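Local atomic coordinates of MmcR (PDB entry 3GWZ), a protein that catalyses methyl transfer from S-adenosyl-L-methionine to the quinone hydroxyl of demethylmitomycins A and B, forming the methoxy group of mitomycins A and B. Residues 175-180 against 211-216; 127-132 against 183-188. All blocks are in the same frame, centred on the assembly; numbering follows the deposited sequence.

Contact 1: 175-180 against 211-216. With SAH (S-adenosyl-L-homocysteine), chain G.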
ATOM      1  N   ALA A 175     -14.317  13.852   9.927  1.00 19.31           N
ATOM      2  CA  ALA A 175     -14.627  13.226  11.205  1.00 18.37           C
ATOM      3  C   ALA A 175     -15.435  11.939  11.010  1.00 15.95           C
ATOM      4  O   ALA A 175     -15.146  10.910  11.625  1.00 15.01           O
ATOM      5  CB  ALA A 175     -15.379  14.200  12.099  1.00 18.03           C
ATOM      6  N   ARG A 176     -16.452  12.002  10.157  1.00 16.99           N
ATOM      7  CA  ARG A 176     -17.272  10.830   9.849  1.00 15.02           C
ATOM      8  C   ARG A 176     -16.403   9.689   9.324  1.00 16.67           C
ATOM      9  O   ARG A 176     -16.556   8.532   9.718  1.00 15.13           O
ATOM     10  CB  ARG A 176     -18.343  11.197   8.811  1.00 16.74           C
ATOM     11  CG  ARG A 176     -19.408  10.125   8.554  1.00 20.46           C
ATOM     12  CD  ARG A 176     -20.223  10.491   7.308  1.00 19.83           C
ATOM     13  NE  ARG A 176     -20.651  11.889   7.354  1.00 29.41           N
ATOM     14  CZ  ARG A 176     -20.692  12.707   6.307  1.00 24.18           C
ATOM     15  NH1 ARG A 176     -20.326  12.284   5.108  1.00 26.11           N
ATOM     16  NH2 ARG A 176     -21.096  13.958   6.462  1.00 31.82           N
ATOM     17  N   GLU A 177     -15.471  10.028   8.446  1.00 15.19           N
ATOM     18  CA  GLU A 177     -14.610   9.028   7.829  1.00 16.56           C
ATOM     19  C   GLU A 177     -13.688   8.369   8.861  1.00 18.07           C
ATOM     20  O   GLU A 177     -13.581   7.144   8.891  1.00 14.74           O
ATOM     21  CB  GLU A 177     -13.802   9.656   6.682  1.00 19.72           C
ATOM     22  CG  GLU A 177     -12.577   8.858   6.244  1.00 30.68           C
ATOM     23  CD  GLU A 177     -12.879   7.869   5.137  1.00 46.71           C
ATOM     24  OE1 GLU A 177     -14.033   7.399   5.054  1.00 42.11           O
ATOM     25  OE2 GLU A 177     -11.959   7.561   4.347  1.00 54.28           O
ATOM     26  N   LEU A 178     -13.035   9.169   9.708  1.00 15.08           N
ATOM     27  CA  LEU A 178     -12.156   8.610  10.743  1.00 13.54           C
ATOM     28  C   LEU A 178     -12.911   7.667  11.681  1.00 14.35           C
ATOM     29  O   LEU A 178     -12.421   6.583  12.018  1.00 11.51           O
ATOM     30  CB  LEU A 178     -11.489   9.710  11.574  1.00 11.76           C
ATOM     31  CG  LEU A 178     -10.418  10.516  10.843  1.00 15.29           C
ATOM     32  CD1 LEU A 178      -9.951  11.653  11.735  1.00 18.74           C
ATOM     33  CD2 LEU A 178      -9.269   9.600  10.446  1.00 19.97           C
ATOM     34  N   PHE A 179     -14.093   8.086  12.116  1.00 10.02           N
ATOM     35  CA  PHE A 179     -14.878   7.228  12.994  1.00 15.50           C
ATOM     36  C   PHE A 179     -15.389   5.960  12.285  1.00 15.22           C
ATOM     37  O   PHE A 179     -15.220   4.834  12.781  1.00 12.81           O
ATOM     38  CB  PHE A 179     -16.055   7.963  13.625  1.00 13.30           C
ATOM     39  CG  PHE A 179     -17.019   7.030  14.307  1.00 10.73           C
ATOM     40  CD1 PHE A 179     -16.587   6.227  15.353  1.00 17.06           C
ATOM     41  CD2 PHE A 179     -18.324   6.914  13.876  1.00 16.94           C
ATOM     42  CE1 PHE A 179     -17.459   5.334  15.975  1.00 19.22           C
ATOM     43  CE2 PHE A 179     -19.203   6.027  14.493  1.00 13.55           C
ATOM     44  CZ  PHE A 179     -18.765   5.240  15.549  1.00 16.96           C
ATOM     45  N   ASN A 180     -16.019   6.136  11.132  1.00 15.30           N
ATOM     46  CA  ASN A 180     -16.568   4.986  10.409  1.00 13.85           C
ATOM     47  C   ASN A 180     -15.522   3.954   9.999  1.00 16.32           C
ATOM     48  O   ASN A 180     -15.816   2.759   9.953  1.00 15.91           O
ATOM     49  CB  ASN A 180     -17.383   5.442   9.199  1.00 16.43           C
ATOM     50  CG  ASN A 180     -18.721   6.031   9.600  1.00 18.33           C
ATOM     51  OD1 ASN A 180     -19.151   5.891  10.747  1.00 18.26           O
ATOM     52  ND2 ASN A 180     -19.382   6.689   8.663  1.00 16.62           N
ATOM     53  N   GLY A 211     -26.505  -0.294  11.460  1.00 14.94           N
ATOM     54  CA  GLY A 211     -25.535  -1.277  10.993  1.00 14.67           C
ATOM     55  C   GLY A 211     -24.212  -0.751  10.448  1.00 13.26           C
ATOM     56  O   GLY A 211     -23.446  -1.515   9.852  1.00 12.68           O
ATOM     57  N   GLY A 212     -23.936   0.539  10.642  1.00 10.16           N
ATOM     58  CA  GLY A 212     -22.665   1.117  10.206  1.00  9.91           C
ATOM     59  C   GLY A 212     -22.447   1.015   8.704  1.00 13.10           C
ATOM     60  O   GLY A 212     -23.347   1.321   7.923  1.00 13.42           O
ATOM     61  N   ARG A 213     -21.261   0.578   8.282  1.00  7.89           N
ATOM     62  CA  ARG A 213     -20.981   0.475   6.853  1.00  9.78           C
ATOM     63  C   ARG A 213     -21.463  -0.836   6.253  1.00 13.31           C
ATOM     64  O   ARG A 213     -21.245  -1.095   5.074  1.00 14.47           O
ATOM     65  CB  ARG A 213     -19.491   0.673   6.562  1.00 14.85           C
ATOM     66  CG  ARG A 213     -19.067   2.121   6.629  1.00 17.41           C
ATOM     67  CD  ARG A 213     -17.569   2.270   6.456  1.00 16.56           C
ATOM     68  NE  ARG A 213     -17.214   3.662   6.206  1.00 19.25           N
ATOM     69  CZ  ARG A 213     -15.995   4.075   5.869  1.00 20.06           C
ATOM     70  NH1 ARG A 213     -15.003   3.203   5.736  1.00 18.05           N
ATOM     71  NH2 ARG A 213     -15.777   5.363   5.658  1.00 19.17           N
ATOM     72  N   GLY A 214     -22.103  -1.667   7.067  1.00 13.92           N
ATOM     73  CA  GLY A 214     -22.798  -2.828   6.546  1.00 16.46           C
ATOM     74  C   GLY A 214     -22.022  -4.134   6.485  1.00 15.47           C
ATOM     75  O   GLY A 214     -22.503  -5.095   5.899  1.00 16.53           O
ATOM     76  N   SER A 215     -20.830  -4.189   7.076  1.00 12.58           N
ATOM     77  CA  SER A 215     -20.056  -5.433   7.045  1.00 13.15           C
ATOM     78  C   SER A 215     -20.763  -6.606   7.743  1.00 16.17           C
ATOM     79  O   SER A 215     -20.651  -7.763   7.315  1.00 16.24           O
ATOM     80  CB  SER A 215     -18.627  -5.232   7.583  1.00 18.13           C
ATOM     81  OG  SER A 215     -18.619  -4.920   8.964  1.00 16.01           O
ATOM     82  N   LEU A 216     -21.492  -6.327   8.814  1.00 16.22           N
ATOM     83  CA  LEU A 216     -22.230  -7.393   9.477  1.00 13.70           C
ATOM     84  C   LEU A 216     -23.293  -7.973   8.541  1.00 19.41           C
ATOM     85  O   LEU A 216     -23.382  -9.190   8.366  1.00 16.86           O
ATOM     86  CB  LEU A 216     -22.876  -6.919  10.781  1.00 13.14           C
ATOM     87  CG  LEU A 216     -23.728  -7.989  11.481  1.00 17.08           C
ATOM     88  CD1 LEU A 216     -22.880  -9.210  11.812  1.00 18.10           C
ATOM     89  CD2 LEU A 216     -24.401  -7.439  12.744  1.00 13.00           C
TER
HETATM   90  N   SAH G 352     -23.473  -1.614  13.965  1.00 12.43           N
HETATM   91  CA  SAH G 352     -22.206  -1.005  13.434  1.00 10.20           C
HETATM   92  CB  SAH G 352     -21.958   0.439  13.915  1.00 11.62           C
HETATM   93  CG  SAH G 352     -21.865   0.649  15.439  1.00 16.88           C
HETATM   94  SD  SAH G 352     -21.447   2.340  15.847  1.00  7.27           S
HETATM   95  C   SAH G 352     -21.040  -1.869  13.822  1.00 18.92           C
HETATM   96  O   SAH G 352     -19.959  -1.734  13.241  1.00 17.14           O
HETATM   97  OXT SAH G 352     -21.147  -2.725  14.711  1.00 16.00           O
HETATM   98  C5' SAH G 352     -23.073   2.976  16.203  1.00 12.17           C
HETATM   99  C4' SAH G 352     -23.858   3.418  14.950  1.00 12.98           C
HETATM  100  O4' SAH G 352     -25.145   3.996  15.270  1.00 12.80           O
HETATM  101  C3' SAH G 352     -23.172   4.447  14.045  1.00 12.81           C
HETATM  102  O3' SAH G 352     -22.883   3.835  12.779  1.00 13.26           O
HETATM  103  C2' SAH G 352     -24.183   5.580  13.852  1.00 11.76           C
HETATM  104  O2' SAH G 352     -24.281   6.046  12.500  1.00 12.62           O
HETATM  105  C1' SAH G 352     -25.491   4.911  14.209  1.00 12.81           C
HETATM  106  N9  SAH G 352     -26.534   5.821  14.733  1.00 13.86           N
HETATM  107  C8  SAH G 352     -26.387   6.723  15.730  1.00 13.93           C
HETATM  108  N7  SAH G 352     -27.562   7.358  15.972  1.00 14.01           N
HETATM  109  C5  SAH G 352     -28.480   6.837  15.122  1.00 15.60           C
HETATM  110  C6  SAH G 352     -29.916   7.042  14.856  1.00 17.12           C
HETATM  111  N6  SAH G 352     -30.591   7.964  15.584  1.00 11.24           N
HETATM  112  N1  SAH G 352     -30.503   6.300  13.877  1.00 13.76           N
HETATM  113  C2  SAH G 352     -29.812   5.395  13.170  1.00 16.26           C
HETATM  114  N3  SAH G 352     -28.498   5.152  13.362  1.00 15.46           N
HETATM  115  C4  SAH G 352     -27.799   5.828  14.307  1.00 13.53           C
HETATM  116  O   HOH W   1     -12.762   4.428   4.301  1.00 24.63           O

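Contact 2: 127-132 against 183-188. With SAH (S-adenosyl-L-homocysteine), chain G.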
ATOM      1  N   VAL A 127      -6.346  -1.490  15.045  1.00 17.42           N
ATOM      2  CA  VAL A 127      -5.371  -0.635  15.718  1.00 15.73           C
ATOM      3  C   VAL A 127      -4.939   0.537  14.843  1.00 13.59           C
ATOM      4  O   VAL A 127      -4.819   1.660  15.327  1.00 15.15           O
ATOM      5  CB  VAL A 127      -4.134  -1.417  16.205  1.00 19.77           C
ATOM      6  CG1 VAL A 127      -3.146  -0.468  16.881  1.00 21.65           C
ATOM      7  CG2 VAL A 127      -4.550  -2.510  17.172  1.00 26.95           C
ATOM      8  N   ALA A 128      -4.715   0.280  13.555  1.00 15.03           N
ATOM      9  CA  ALA A 128      -4.302   1.335  12.628  1.00 17.94           C
ATOM     10  C   ALA A 128      -5.381   2.395  12.437  1.00 18.39           C
ATOM     11  O   ALA A 128      -5.088   3.591  12.389  1.00 13.53           O
ATOM     12  CB  ALA A 128      -3.902   0.750  11.274  1.00 19.14           C
ATOM     13  N   THR A 129      -6.630   1.965  12.304  1.00 15.38           N
ATOM     14  CA  THR A 129      -7.705   2.939  12.114  1.00 15.01           C
ATOM     15  C   THR A 129      -7.955   3.686  13.407  1.00 12.65           C
ATOM     16  O   THR A 129      -8.229   4.893  13.388  1.00 14.84           O
ATOM     17  CB  THR A 129      -9.014   2.294  11.623  1.00 12.97           C
ATOM     18  OG1 THR A 129      -9.332   1.163  12.449  1.00 12.32           O
ATOM     19  CG2 THR A 129      -8.859   1.859  10.172  1.00 15.12           C
ATOM     20  N   ASP A 130      -7.844   2.986  14.534  1.00 12.21           N
ATOM     21  CA  ASP A 130      -8.093   3.633  15.821  1.00 12.42           C
ATOM     22  C   ASP A 130      -7.010   4.677  16.112  1.00 17.01           C
ATOM     23  O   ASP A 130      -7.294   5.762  16.628  1.00 12.96           O
ATOM     24  CB  ASP A 130      -8.191   2.610  16.957  1.00 12.42           C
ATOM     25  CG  ASP A 130      -9.183   3.026  18.035  1.00 19.40           C
ATOM     26  OD1 ASP A 130      -9.843   4.080  17.886  1.00 18.02           O
ATOM     27  OD2 ASP A 130      -9.305   2.293  19.034  1.00 19.44           O
ATOM     28  N   ALA A 131      -5.765   4.357  15.777  1.00 14.25           N
ATOM     29  CA  ALA A 131      -4.679   5.307  16.020  1.00 13.70           C
ATOM     30  C   ALA A 131      -4.958   6.615  15.287  1.00 10.97           C
ATOM     31  O   ALA A 131      -4.751   7.690  15.836  1.00 16.30           O
ATOM     32  CB  ALA A 131      -3.341   4.730  15.596  1.00 12.17           C
ATOM     33  N   ARG A 132      -5.444   6.521  14.052  1.00 12.26           N
ATOM     34  CA  ARG A 132      -5.730   7.715  13.255  1.00 15.95           C
ATOM     35  C   ARG A 132      -6.963   8.473  13.734  1.00 13.80           C
ATOM     36  O   ARG A 132      -7.016   9.697  13.647  1.00 10.85           O
ATOM     37  CB  ARG A 132      -5.849   7.357  11.766  1.00 17.31           C
ATOM     38  CG  ARG A 132      -4.495   7.005  11.152  1.00 20.16           C
ATOM     39  CD  ARG A 132      -4.591   6.284   9.817  1.00 22.00           C
ATOM     40  NE  ARG A 132      -3.252   6.100   9.264  1.00 24.17           N
ATOM     41  CZ  ARG A 132      -2.407   5.147   9.649  1.00 25.26           C
ATOM     42  NH1 ARG A 132      -2.768   4.266  10.577  1.00 21.16           N
ATOM     43  NH2 ARG A 132      -1.198   5.067   9.097  1.00 25.83           N
HETATM   44  N   MSE A 183     -14.649   2.098  13.441  1.00 13.67           N
HETATM   45  CA  MSE A 183     -15.732   1.170  13.764  1.00 13.11           C
HETATM   46  C   MSE A 183     -15.771   0.051  12.715  1.00 14.97           C
HETATM   47  O   MSE A 183     -15.980  -1.124  13.036  1.00 13.87           O
HETATM   48  CB  MSE A 183     -17.069   1.925  13.771  1.00 14.01           C
HETATM   49  CG  MSE A 183     -18.265   1.142  14.273  1.00 16.96           C
HETATM   50 SE   MSE A 183     -18.160   0.705  16.181  0.69 22.06          SE
HETATM   51  CE  MSE A 183     -17.749  -1.187  16.045  1.00 15.89           C
ATOM     52  N   GLY A 184     -15.570   0.425  11.455  1.00 13.79           N
ATOM     53  CA  GLY A 184     -15.676  -0.527  10.356  1.00 14.46           C
ATOM     54  C   GLY A 184     -14.652  -1.645  10.390  1.00 19.96           C
ATOM     55  O   GLY A 184     -14.928  -2.761   9.942  1.00 15.94           O
ATOM     56  N   SER A 185     -13.461  -1.347  10.902  1.00 15.39           N
ATOM     57  CA  SER A 185     -12.395  -2.346  10.963  1.00 16.72           C
ATOM     58  C   SER A 185     -12.724  -3.392  12.023  1.00 18.44           C
ATOM     59  O   SER A 185     -12.599  -4.601  11.797  1.00 14.97           O
ATOM     60  CB  SER A 185     -11.052  -1.677  11.278  1.00 14.25           C
ATOM     61  OG  SER A 185     -11.092  -1.029  12.544  1.00 15.93           O
ATOM     62  N   VAL A 186     -13.144  -2.915  13.188  1.00 14.64           N
ATOM     63  CA  VAL A 186     -13.621  -3.790  14.243  1.00 15.19           C
ATOM     64  C   VAL A 186     -14.758  -4.668  13.717  1.00 15.33           C
ATOM     65  O   VAL A 186     -14.786  -5.886  13.941  1.00 15.50           O
ATOM     66  CB  VAL A 186     -14.084  -2.963  15.466  1.00 15.22           C
ATOM     67  CG1 VAL A 186     -14.854  -3.831  16.443  1.00 20.40           C
ATOM     68  CG2 VAL A 186     -12.883  -2.332  16.147  1.00 19.92           C
ATOM     69  N   SER A 187     -15.681  -4.047  12.993  1.00 14.20           N
ATOM     70  CA  SER A 187     -16.877  -4.748  12.522  1.00 15.59           C
ATOM     71  C   SER A 187     -16.543  -5.851  11.522  1.00 15.66           C
ATOM     72  O   SER A 187     -17.145  -6.921  11.541  1.00 16.46           O
ATOM     73  CB  SER A 187     -17.873  -3.762  11.908  1.00 14.03           C
ATOM     74  OG  SER A 187     -19.108  -4.410  11.655  1.00 16.32           O
ATOM     75  N   LEU A 188     -15.571  -5.598  10.655  1.00 15.78           N
ATOM     76  CA  LEU A 188     -15.161  -6.612   9.690  1.00 22.27           C
ATOM     77  C   LEU A 188     -14.765  -7.915  10.378  1.00 22.36           C
ATOM     78  O   LEU A 188     -15.104  -9.000   9.912  1.00 24.66           O
ATOM     79  CB  LEU A 188     -14.022  -6.089   8.822  1.00 19.30           C
ATOM     80  CG  LEU A 188     -14.502  -5.308   7.600  1.00 22.88           C
ATOM     81  CD1 LEU A 188     -13.406  -4.397   7.047  1.00 33.28           C
ATOM     82  CD2 LEU A 188     -15.001  -6.272   6.525  1.00 25.84           C
TER
HETATM   83  N   SAH G 352     -23.473  -1.614  13.965  1.00 12.43           N
HETATM   84  CA  SAH G 352     -22.206  -1.005  13.434  1.00 10.20           C
HETATM   85  CB  SAH G 352     -21.958   0.439  13.915  1.00 11.62           C
HETATM   86  CG  SAH G 352     -21.865   0.649  15.439  1.00 16.88           C
HETATM   87  SD  SAH G 352     -21.447   2.340  15.847  1.00  7.27           S
HETATM   88  C   SAH G 352     -21.040  -1.869  13.822  1.00 18.92           C
HETATM   89  O   SAH G 352     -19.959  -1.734  13.241  1.00 17.14           O
HETATM   90  OXT SAH G 352     -21.147  -2.725  14.711  1.00 16.00           O
HETATM   91  C5' SAH G 352     -23.073   2.976  16.203  1.00 12.17           C
HETATM   92  C4' SAH G 352     -23.858   3.418  14.950  1.00 12.98           C
HETATM   93  O4' SAH G 352     -25.145   3.996  15.270  1.00 12.80           O
HETATM   94  C3' SAH G 352     -23.172   4.447  14.045  1.00 12.81           C
HETATM   95  O3' SAH G 352     -22.883   3.835  12.779  1.00 13.26           O
HETATM   96  C2' SAH G 352     -24.183   5.580  13.852  1.00 11.76           C
HETATM   97  O2' SAH G 352     -24.281   6.046  12.500  1.00 12.62           O
HETATM   98  C1' SAH G 352     -25.491   4.911  14.209  1.00 12.81           C
HETATM   99  N9  SAH G 352     -26.534   5.821  14.733  1.00 13.86           N
HETATM  100  C8  SAH G 352     -26.387   6.723  15.730  1.00 13.93           C
HETATM  101  N7  SAH G 352     -27.562   7.358  15.972  1.00 14.01           N
HETATM  102  C5  SAH G 352     -28.480   6.837  15.122  1.00 15.60           C
HETATM  103  C6  SAH G 352     -29.916   7.042  14.856  1.00 17.12           C
HETATM  104  N6  SAH G 352     -30.591   7.964  15.584  1.00 11.24           N
HETATM  105  N1  SAH G 352     -30.503   6.300  13.877  1.00 13.76           N
HETATM  106  C2  SAH G 352     -29.812   5.395  13.170  1.00 16.26           C
HETATM  107  N3  SAH G 352     -28.498   5.152  13.362  1.00 15.46           N
HETATM  108  C4  SAH G 352     -27.799   5.828  14.307  1.00 13.53           C

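Contact 1: 175-180 against 211-216
Arg213 lays one face of its guanidinium group over the backbone carbonyl of Asn180, whose C atom stands 4.1 Å above the guanidinium plane, near its centre. Alongside, Asn180 CB comes within 3.5 Å of Arg213 NE. The reach across is made by an arginine chain that runs extended from CG to NE and ends in a salt bridge, Arg213 NH2 to Glu177 OE1 at 2.7 Å. The acceptor lies in the guanidinium plane, whereas the donor meets the syn side of the carboxylate from 32° out of its plane. The two planes are 56° apart. At 136°, the N-H...O angle is well short of straight. Glu177 turns back to this bond through a bend at chi2. A water joins the same pair, accepting from Arg213 NH1 at 2.9 Å and weakly donating to Glu177 OE2. Glu240 of helix 235-247 adds a salt bridge with Arg213 NE and a hydrogen bond with Asn180 ND2. In the same turn as Arg213, Gly211 C and Gly212 N each come within 3.6 Å of CA of S-adenosyl-L-homocysteine. This is the glycine-rich loop after the first strand of class I methyltransferases, here linked to helix 173-197.

Contact 2: 127-132 against 183-188
Thr129 and Ser185 both turn their hydroxyl between the backbone N and the carbonyl carbon, with chi1 at 49° and 61°, and these matching torsions bring Thr129 OG1 to 2.8 Å from Ser185 OG. Both CB atoms already point across the gap between the helices, and the CA atoms of Thr129 and Ser185 are 7.2 Å apart. The same torsions keep each oxygen close to its own helix: Thr129 OG1 is hydrogen-bonded to the carbonyl of Ser125, with that of Pro126 a second acceptor nearby, and Ser185 OG to that of Ala182. Small buried side chains thus let the two helices come close with hydroxyl beside hydroxyl, each oxygen having a carbonyl of its own helix or the residue just before it as partner. The far side of helix 173-197 belongs to the cofactor. Met183, present as selenomethionine, packs its SE 3.7 Å from SD of S-adenosyl-L-homocysteine, and Ser187 CB lies 3.2 Å from its carboxylate atom O; Ser187 OG makes a hydrogen bond with Lys275 NZ. Helix 126-135, for its part, packs Val127 and Ala131 on Val42 and Leu46 of the second subunit. Helix 126-135 therefore lies between the partner's helix 32-61 and helix 173-197, which in turn borders the cofactor and the end of strand 271-275.

Helix 173-197 serves both contacts, with 175-180 nearer its start and 183-188 about two turns on, and both touch S-adenosyl-L-homocysteine. Their chemistry follows their place. Contact 1 is partly buried and relies on charge, a long arginine spanning from loop to helix with water taking part; contact 2 is fully buried, smaller in area, and brings together two short hydroxyl side chains between helices. Contact 1 ties the helix to the glycine-rich loop that follows strand 205-209, contact 2 to a helix that also meets the second subunit. They join directly where Ser215 OG and Ser187 OG, 2.8 Å apart, probably share a hydrogen bond, and where Leu178 CD2 packs against Arg132 O.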